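Long-range contact in transcriptional activator, putative (PDB 1RTW), which is of unknown function but, named a putative transcriptional activator, belongs to the all-helical TENA/THI-4/PQQC family: residues F46-M58 and F69-E81. Sequence-based numbering, arbitrary orientation.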
ATOM      1  N   PHE B  46      13.136   7.309  14.270  1.00 11.90           N
ATOM      2  CA  PHE B  46      11.713   7.125  14.501  1.00 12.22           C
ATOM      3  C   PHE B  46      10.897   8.278  13.912  1.00 10.85           C
ATOM      4  O   PHE B  46       9.882   8.053  13.275  1.00 11.23           O
ATOM      5  CB  PHE B  46      11.411   6.991  16.005  1.00 11.37           C
ATOM      6  CG  PHE B  46       9.946   6.800  16.311  1.00 15.30           C
ATOM      7  CD1 PHE B  46       9.350   5.547  16.175  1.00 15.04           C
ATOM      8  CD2 PHE B  46       9.142   7.886  16.639  1.00 15.17           C
ATOM      9  CE1 PHE B  46       7.971   5.385  16.350  1.00 19.10           C
ATOM     10  CE2 PHE B  46       7.753   7.733  16.817  1.00 18.84           C
ATOM     11  CZ  PHE B  46       7.170   6.482  16.669  1.00 15.31           C
ATOM     12  N   VAL B  47      11.356   9.509  14.119  1.00 11.91           N
ATOM     13  CA  VAL B  47      10.639  10.690  13.629  1.00 11.09           C
ATOM     14  C   VAL B  47      10.489  10.669  12.113  1.00 13.41           C
ATOM     15  O   VAL B  47       9.407  10.937  11.586  1.00 13.09           O
ATOM     16  CB  VAL B  47      11.331  11.994  14.094  1.00 10.64           C
ATOM     17  CG1 VAL B  47      10.724  13.198  13.399  1.00  8.78           C
ATOM     18  CG2 VAL B  47      11.216  12.139  15.618  1.00  6.38           C
ATOM     19  N   LYS B  48      11.574  10.329  11.420  1.00 14.97           N
ATOM     20  CA  LYS B  48      11.560  10.258   9.964  1.00 16.04           C
ATOM     21  C   LYS B  48      10.476   9.296   9.492  1.00 16.22           C
ATOM     22  O   LYS B  48       9.700   9.608   8.590  1.00 15.97           O
ATOM     23  CB  LYS B  48      12.920   9.786   9.416  1.00 16.17           C
ATOM     24  CG  LYS B  48      14.003  10.862   9.374  1.00 19.75           C
ATOM     25  CD  LYS B  48      15.278  10.386   8.683  1.00 19.25           C
ATOM     26  CE  LYS B  48      15.956   9.267   9.464  1.00 22.23           C
ATOM     27  NZ  LYS B  48      17.241   8.843   8.836  1.00 19.88           N
ATOM     28  N   ASN B  49      10.409   8.139  10.136  1.00 16.38           N
ATOM     29  CA  ASN B  49       9.439   7.129   9.752  1.00 15.78           C
ATOM     30  C   ASN B  49       8.050   7.411  10.257  1.00 14.36           C
ATOM     31  O   ASN B  49       7.072   6.934   9.694  1.00 14.75           O
ATOM     32  CB  ASN B  49       9.924   5.762  10.181  1.00 15.30           C
ATOM     33  CG  ASN B  49      11.089   5.303   9.352  1.00 14.71           C
ATOM     34  OD1 ASN B  49      10.939   5.046   8.155  1.00 13.91           O
ATOM     35  ND2 ASN B  49      12.267   5.230   9.965  1.00 14.39           N
ATOM     36  N   ALA B  50       7.968   8.212  11.310  1.00 12.78           N
ATOM     37  CA  ALA B  50       6.683   8.587  11.869  1.00 12.73           C
ATOM     38  C   ALA B  50       6.011   9.532  10.850  1.00 12.90           C
ATOM     39  O   ALA B  50       4.786   9.566  10.712  1.00 16.77           O
ATOM     40  CB  ALA B  50       6.887   9.266  13.213  1.00 11.25           C
ATOM     41  N   LEU B  51       6.838  10.265  10.113  1.00 11.54           N
ATOM     42  CA  LEU B  51       6.378  11.174   9.077  1.00 11.19           C
ATOM     43  C   LEU B  51       5.770  10.345   7.935  1.00  9.99           C
ATOM     44  O   LEU B  51       4.718  10.683   7.410  1.00  8.60           O
ATOM     45  CB  LEU B  51       7.567  11.980   8.556  1.00 12.79           C
ATOM     46  CG  LEU B  51       7.657  13.490   8.783  1.00 15.39           C
ATOM     47  CD1 LEU B  51       6.865  13.924   9.968  1.00 14.13           C
ATOM     48  CD2 LEU B  51       9.117  13.870   8.922  1.00 16.34           C
ATOM     49  N   ARG B  52       6.467   9.278   7.552  1.00  8.76           N
ATOM     50  CA  ARG B  52       6.019   8.366   6.503  1.00 10.02           C
ATOM     51  C   ARG B  52       4.707   7.710   6.930  1.00  9.97           C
ATOM     52  O   ARG B  52       3.815   7.492   6.116  1.00 10.80           O
ATOM     53  CB  ARG B  52       7.074   7.276   6.265  1.00 11.15           C
ATOM     54  CG  ARG B  52       8.361   7.768   5.650  1.00 11.98           C
ATOM     55  CD  ARG B  52       9.206   6.624   5.122  1.00 17.48           C
ATOM     56  NE  ARG B  52      10.341   7.113   4.340  1.00 21.29           N
ATOM     57  CZ  ARG B  52      11.565   7.280   4.833  1.00 22.68           C
ATOM     58  NH1 ARG B  52      11.802   6.989   6.104  1.00 27.14           N
ATOM     59  NH2 ARG B  52      12.553   7.738   4.070  1.00 15.57           N
ATOM     60  N   PHE B  53       4.612   7.389   8.215  1.00  9.39           N
ATOM     61  CA  PHE B  53       3.427   6.761   8.798  1.00 10.65           C
ATOM     62  C   PHE B  53       2.219   7.691   8.655  1.00 11.58           C
ATOM     63  O   PHE B  53       1.121   7.261   8.312  1.00 10.92           O
ATOM     64  CB  PHE B  53       3.705   6.459  10.274  1.00  9.45           C
ATOM     65  CG  PHE B  53       2.477   6.265  11.106  1.00 11.23           C
ATOM     66  CD1 PHE B  53       1.796   5.049  11.086  1.00  9.72           C
ATOM     67  CD2 PHE B  53       2.032   7.275  11.956  1.00  8.58           C
ATOM     68  CE1 PHE B  53       0.695   4.835  11.899  1.00 10.05           C
ATOM     69  CE2 PHE B  53       0.924   7.069  12.778  1.00 10.55           C
ATOM     70  CZ  PHE B  53       0.252   5.838  12.748  1.00  9.21           C
HETATM   71  N   MSE B  54       2.442   8.970   8.936  1.00 13.12           N
HETATM   72  CA  MSE B  54       1.409   9.984   8.830  1.00 11.73           C
HETATM   73  C   MSE B  54       1.005  10.217   7.380  1.00  9.55           C
HETATM   74  O   MSE B  54      -0.144  10.542   7.095  1.00 11.42           O
HETATM   75  CB  MSE B  54       1.907  11.302   9.425  1.00 15.29           C
HETATM   76  CG  MSE B  54       2.173  11.272  10.909  1.00 18.55           C
HETATM   77 SE   MSE B  54       3.082  12.873  11.470  1.00 28.79          SE
HETATM   78  CE  MSE B  54       1.560  14.062  11.399  1.00 18.16           C
ATOM     79  N   ALA B  55       1.959  10.078   6.467  1.00  8.05           N
ATOM     80  CA  ALA B  55       1.684  10.283   5.059  1.00  6.26           C
ATOM     81  C   ALA B  55       0.817   9.118   4.550  1.00  5.68           C
ATOM     82  O   ALA B  55      -0.068   9.290   3.728  1.00  5.19           O
ATOM     83  CB  ALA B  55       2.989  10.400   4.294  1.00  1.80           C
ATOM     84  N   LEU B  56       1.060   7.926   5.073  1.00  9.62           N
ATOM     85  CA  LEU B  56       0.271   6.772   4.694  1.00  9.93           C
ATOM     86  C   LEU B  56      -1.169   6.971   5.157  1.00 11.63           C
ATOM     87  O   LEU B  56      -2.106   6.657   4.423  1.00 13.90           O
ATOM     88  CB  LEU B  56       0.867   5.525   5.305  1.00 10.77           C
ATOM     89  CG  LEU B  56       2.092   5.067   4.525  1.00 12.88           C
ATOM     90  CD1 LEU B  56       2.751   3.920   5.247  1.00 13.30           C
ATOM     91  CD2 LEU B  56       1.682   4.645   3.134  1.00 12.50           C
ATOM     92  N   LEU B  57      -1.340   7.532   6.355  1.00 11.96           N
ATOM     93  CA  LEU B  57      -2.661   7.797   6.896  1.00 12.39           C
ATOM     94  C   LEU B  57      -3.345   8.871   6.053  1.00 13.76           C
ATOM     95  O   LEU B  57      -4.519   8.745   5.711  1.00 11.14           O
ATOM     96  CB  LEU B  57      -2.573   8.268   8.348  1.00 12.65           C
ATOM     97  CG  LEU B  57      -2.199   7.227   9.393  1.00 14.48           C
ATOM     98  CD1 LEU B  57      -2.103   7.881  10.767  1.00 14.69           C
ATOM     99  CD2 LEU B  57      -3.229   6.109   9.402  1.00 15.73           C
HETATM  100  N   MSE B  58      -2.582   9.897   5.673  1.00 15.09           N
HETATM  101  CA  MSE B  58      -3.115  10.991   4.862  1.00 15.62           C
HETATM  102  C   MSE B  58      -3.771  10.487   3.578  1.00 13.62           C
HETATM  103  O   MSE B  58      -4.880  10.895   3.231  1.00 14.06           O
HETATM  104  CB  MSE B  58      -2.021  12.016   4.524  1.00 16.23           C
HETATM  105  CG  MSE B  58      -2.484  13.096   3.561  1.00 14.81           C
HETATM  106 SE   MSE B  58      -1.261  14.618   3.428  1.00 24.64          SE
HETATM  107  CE  MSE B  58      -2.486  15.889   2.628  1.00 15.62           C
ATOM    108  N   PHE B  69      -3.855  16.939   7.956  1.00 15.38           N
ATOM    109  CA  PHE B  69      -2.687  16.122   7.674  1.00 13.73           C
ATOM    110  C   PHE B  69      -1.590  16.909   6.991  1.00 13.94           C
ATOM    111  O   PHE B  69      -0.414  16.694   7.274  1.00 13.80           O
ATOM    112  CB  PHE B  69      -3.066  14.893   6.853  1.00 13.22           C
ATOM    113  CG  PHE B  69      -3.483  13.710   7.693  1.00 13.35           C
ATOM    114  CD1 PHE B  69      -2.530  12.953   8.366  1.00 12.97           C
ATOM    115  CD2 PHE B  69      -4.814  13.347   7.803  1.00 11.70           C
ATOM    116  CE1 PHE B  69      -2.898  11.847   9.132  1.00 14.85           C
ATOM    117  CE2 PHE B  69      -5.194  12.243   8.569  1.00 14.56           C
ATOM    118  CZ  PHE B  69      -4.235  11.490   9.232  1.00 12.77           C
ATOM    119  N   ALA B  70      -1.966  17.836   6.109  1.00 15.06           N
ATOM    120  CA  ALA B  70      -0.971  18.657   5.417  1.00 16.46           C
ATOM    121  C   ALA B  70      -0.200  19.531   6.402  1.00 17.13           C
ATOM    122  O   ALA B  70       1.033  19.601   6.348  1.00 15.86           O
ATOM    123  CB  ALA B  70      -1.623  19.514   4.366  1.00 17.65           C
ATOM    124  N   GLU B  71      -0.941  20.145   7.323  1.00 17.85           N
ATOM    125  CA  GLU B  71      -0.391  21.022   8.348  1.00 21.68           C
ATOM    126  C   GLU B  71       0.406  20.256   9.390  1.00 22.58           C
ATOM    127  O   GLU B  71       1.475  20.705   9.806  1.00 24.03           O
ATOM    128  CB  GLU B  71      -1.520  21.792   9.047  1.00 25.85           C
ATOM    129  CG  GLU B  71      -2.229  22.826   8.169  1.00 31.64           C
ATOM    130  CD  GLU B  71      -3.680  23.068   8.570  1.00 37.22           C
ATOM    131  OE1 GLU B  71      -4.459  23.516   7.696  1.00 43.49           O
ATOM    132  OE2 GLU B  71      -4.055  22.807   9.740  1.00 35.58           O
ATOM    133  N   SER B  72      -0.120  19.107   9.813  1.00 22.45           N
ATOM    134  CA  SER B  72       0.537  18.284  10.822  1.00 20.81           C
ATOM    135  C   SER B  72       1.855  17.721  10.328  1.00 20.51           C
ATOM    136  O   SER B  72       2.860  17.776  11.042  1.00 22.79           O
ATOM    137  CB  SER B  72      -0.370  17.147  11.276  1.00 20.33           C
ATOM    138  OG  SER B  72      -1.537  17.662  11.861  1.00 19.33           O
ATOM    139  N   ILE B  73       1.857  17.178   9.118  1.00 19.56           N
ATOM    140  CA  ILE B  73       3.091  16.625   8.552  1.00 17.23           C
ATOM    141  C   ILE B  73       4.153  17.715   8.427  1.00 16.86           C
ATOM    142  O   ILE B  73       5.322  17.494   8.772  1.00 14.89           O
ATOM    143  CB  ILE B  73       2.838  15.963   7.199  1.00 15.97           C
ATOM    144  CG1 ILE B  73       2.016  14.691   7.412  1.00 16.56           C
ATOM    145  CG2 ILE B  73       4.156  15.644   6.495  1.00 15.65           C
ATOM    146  CD1 ILE B  73       1.650  13.978   6.115  1.00 16.58           C
ATOM    147  N   TYR B  74       3.731  18.902   7.995  1.00 15.32           N
ATOM    148  CA  TYR B  74       4.644  20.029   7.855  1.00 16.77           C
ATOM    149  C   TYR B  74       5.185  20.403   9.240  1.00 17.19           C
ATOM    150  O   TYR B  74       6.387  20.591   9.411  1.00 16.37           O
ATOM    151  CB  TYR B  74       3.926  21.223   7.218  1.00 21.22           C
ATOM    152  CG  TYR B  74       4.818  22.426   7.001  1.00 24.91           C
ATOM    153  CD1 TYR B  74       5.938  22.351   6.168  1.00 27.61           C
ATOM    154  CD2 TYR B  74       4.568  23.624   7.659  1.00 25.70           C
ATOM    155  CE1 TYR B  74       6.789  23.448   6.003  1.00 30.35           C
ATOM    156  CE2 TYR B  74       5.406  24.723   7.499  1.00 28.23           C
ATOM    157  CZ  TYR B  74       6.513  24.628   6.674  1.00 30.29           C
ATOM    158  OH  TYR B  74       7.348  25.712   6.519  1.00 34.86           O
ATOM    159  N   TYR B  75       4.288  20.473  10.224  1.00 16.72           N
ATOM    160  CA  TYR B  75       4.639  20.797  11.604  1.00 17.62           C
ATOM    161  C   TYR B  75       5.631  19.774  12.182  1.00 18.84           C
ATOM    162  O   TYR B  75       6.734  20.149  12.602  1.00 20.19           O
ATOM    163  CB  TYR B  75       3.358  20.866  12.445  1.00 16.44           C
ATOM    164  CG  TYR B  75       3.549  21.055  13.938  1.00 16.27           C
ATOM    165  CD1 TYR B  75       4.273  22.138  14.453  1.00 13.36           C
ATOM    166  CD2 TYR B  75       2.993  20.142  14.841  1.00 13.56           C
ATOM    167  CE1 TYR B  75       4.437  22.302  15.837  1.00 12.10           C
ATOM    168  CE2 TYR B  75       3.145  20.295  16.217  1.00 12.79           C
ATOM    169  CZ  TYR B  75       3.861  21.370  16.713  1.00 15.76           C
ATOM    170  OH  TYR B  75       3.972  21.507  18.085  1.00 15.72           O
ATOM    171  N   ILE B  76       5.273  18.490  12.120  1.00 17.36           N
ATOM    172  CA  ILE B  76       6.121  17.406  12.627  1.00 15.91           C
ATOM    173  C   ILE B  76       7.471  17.317  11.889  1.00 15.24           C
ATOM    174  O   ILE B  76       8.475  16.933  12.488  1.00 12.74           O
ATOM    175  CB  ILE B  76       5.408  16.015  12.529  1.00 16.88           C
ATOM    176  CG1 ILE B  76       4.010  16.054  13.151  1.00 17.03           C
ATOM    177  CG2 ILE B  76       6.219  14.945  13.207  1.00 18.97           C
ATOM    178  CD1 ILE B  76       3.937  16.718  14.464  1.00 18.12           C
ATOM    179  N   SER B  77       7.489  17.645  10.594  1.00 15.55           N
ATOM    180  CA  SER B  77       8.730  17.607   9.798  1.00 17.30           C
ATOM    181  C   SER B  77       9.777  18.585  10.345  1.00 18.47           C
ATOM    182  O   SER B  77      10.976  18.412  10.120  1.00 18.33           O
ATOM    183  CB  SER B  77       8.465  17.962   8.334  1.00 15.33           C
ATOM    184  OG  SER B  77       8.181  19.348   8.189  1.00 15.33           O
ATOM    185  N   LYS B  78       9.312  19.614  11.047  1.00 19.08           N
ATOM    186  CA  LYS B  78      10.204  20.608  11.636  1.00 22.51           C
ATOM    187  C   LYS B  78      11.113  19.962  12.678  1.00 22.81           C
ATOM    188  O   LYS B  78      12.257  20.406  12.882  1.00 20.71           O
ATOM    189  CB  LYS B  78       9.395  21.756  12.246  1.00 25.44           C
ATOM    190  CG  LYS B  78       9.389  23.029  11.408  1.00 31.69           C
ATOM    191  CD  LYS B  78       9.194  22.749   9.920  1.00 36.13           C
ATOM    192  CE  LYS B  78       9.525  23.975   9.068  1.00 40.77           C
ATOM    193  NZ  LYS B  78       9.652  23.631   7.620  1.00 42.10           N
ATOM    194  N   GLU B  79      10.614  18.879  13.285  1.00 22.56           N
ATOM    195  CA  GLU B  79      11.353  18.117  14.296  1.00 22.38           C
ATOM    196  C   GLU B  79      12.675  17.603  13.734  1.00 21.34           C
ATOM    197  O   GLU B  79      13.640  17.452  14.472  1.00 20.63           O
ATOM    198  CB  GLU B  79      10.525  16.927  14.811  1.00 22.31           C
ATOM    199  CG  GLU B  79       9.304  17.290  15.639  1.00 20.18           C
ATOM    200  CD  GLU B  79       8.552  16.067  16.169  1.00 22.36           C
ATOM    201  OE1 GLU B  79       9.021  14.922  15.984  1.00 22.79           O
ATOM    202  OE2 GLU B  79       7.485  16.251  16.783  1.00 22.37           O
ATOM    203  N   LEU B  80      12.713  17.330  12.431  1.00 22.39           N
ATOM    204  CA  LEU B  80      13.940  16.851  11.797  1.00 26.05           C
ATOM    205  C   LEU B  80      15.045  17.873  11.959  1.00 30.16           C
ATOM    206  O   LEU B  80      16.165  17.516  12.321  1.00 32.26           O
ATOM    207  CB  LEU B  80      13.734  16.578  10.307  1.00 22.29           C
ATOM    208  CG  LEU B  80      12.771  15.443   9.981  1.00 21.73           C
ATOM    209  CD1 LEU B  80      12.664  15.289   8.474  1.00 19.41           C
ATOM    210  CD2 LEU B  80      13.242  14.153  10.646  1.00 17.61           C
ATOM    211  N   GLU B  81      14.728  19.138  11.681  1.00 34.19           N
ATOM    212  CA  GLU B  81      15.687  20.231  11.805  1.00 37.12           C
ATOM    213  C   GLU B  81      16.135  20.339  13.262  1.00 35.15           C
ATOM    214  O   GLU B  81      17.307  20.561  13.546  1.00 33.27           O
ATOM    215  CB  GLU B  81      15.054  21.558  11.363  1.00 44.35           C
ATOM    216  CG  GLU B  81      14.417  21.530   9.972  1.00 54.76           C
ATOM    217  CD  GLU B  81      13.613  22.790   9.645  1.00 59.54           C
ATOM    218  OE1 GLU B  81      13.358  23.034   8.444  1.00 61.67           O
ATOM    219  OE2 GLU B  81      13.228  23.529  10.580  1.00 62.45           O
TER
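Leu51 of helix 33-60 pushes into the neighbouring helix 66-89 as a knob into a hole made by Ile73, Ile76, Ser77 and Leu80, a worked example of how an antiparallel helical hairpin closes in the all-helical TENA/THI-4/PQQC fold. The axes of 46-58 and 69-81 come within 9.4 Å of each other, inclined at 164°, and the contact rests on apolar side chains, with no hydrogen bond between the two segments. The two methyls of Leu51 divide the hole: CD1 passes alongside Ile76, 3.5 Å from its CG2, whereas CD2 meets CD1 of Leu80 tip to tip at 3.8 Å. A turn further along, selenomethionine Met54 crosses Ile76 at a slant; its chain bends at the last torsion (chi3 75°), setting CE 3.6 Å from both Ile76 CG1 and Ser72 CB. Tyr164 of helix 159-176 also packs on Met54 and Ser72. At the closed end the Phe69 ring packs against the last turn of 46-58, with Met58 CA over one face in a CH-pi contact, 4.0 Å from the centroid. Selenomethionine Met58, its CG anti to the backbone N (chi1 174°), runs past Phe69 in the opposite sense and puts SE against Ile73 CD1 and CE beside Ala70 CB. At the other end, Leu80 CD2 packs on CG of Lys48, the two side chains crossing at about a right angle; Lys48 NZ forms a salt bridge with Asp63 of the second subunit. There Glu79 gives OE2 to Trp156 NE1 as a hydrogen-bond acceptor, while its OE1 lies 3.5 Å from Val47 CG1 and 3.6 Å from Val47 CG2.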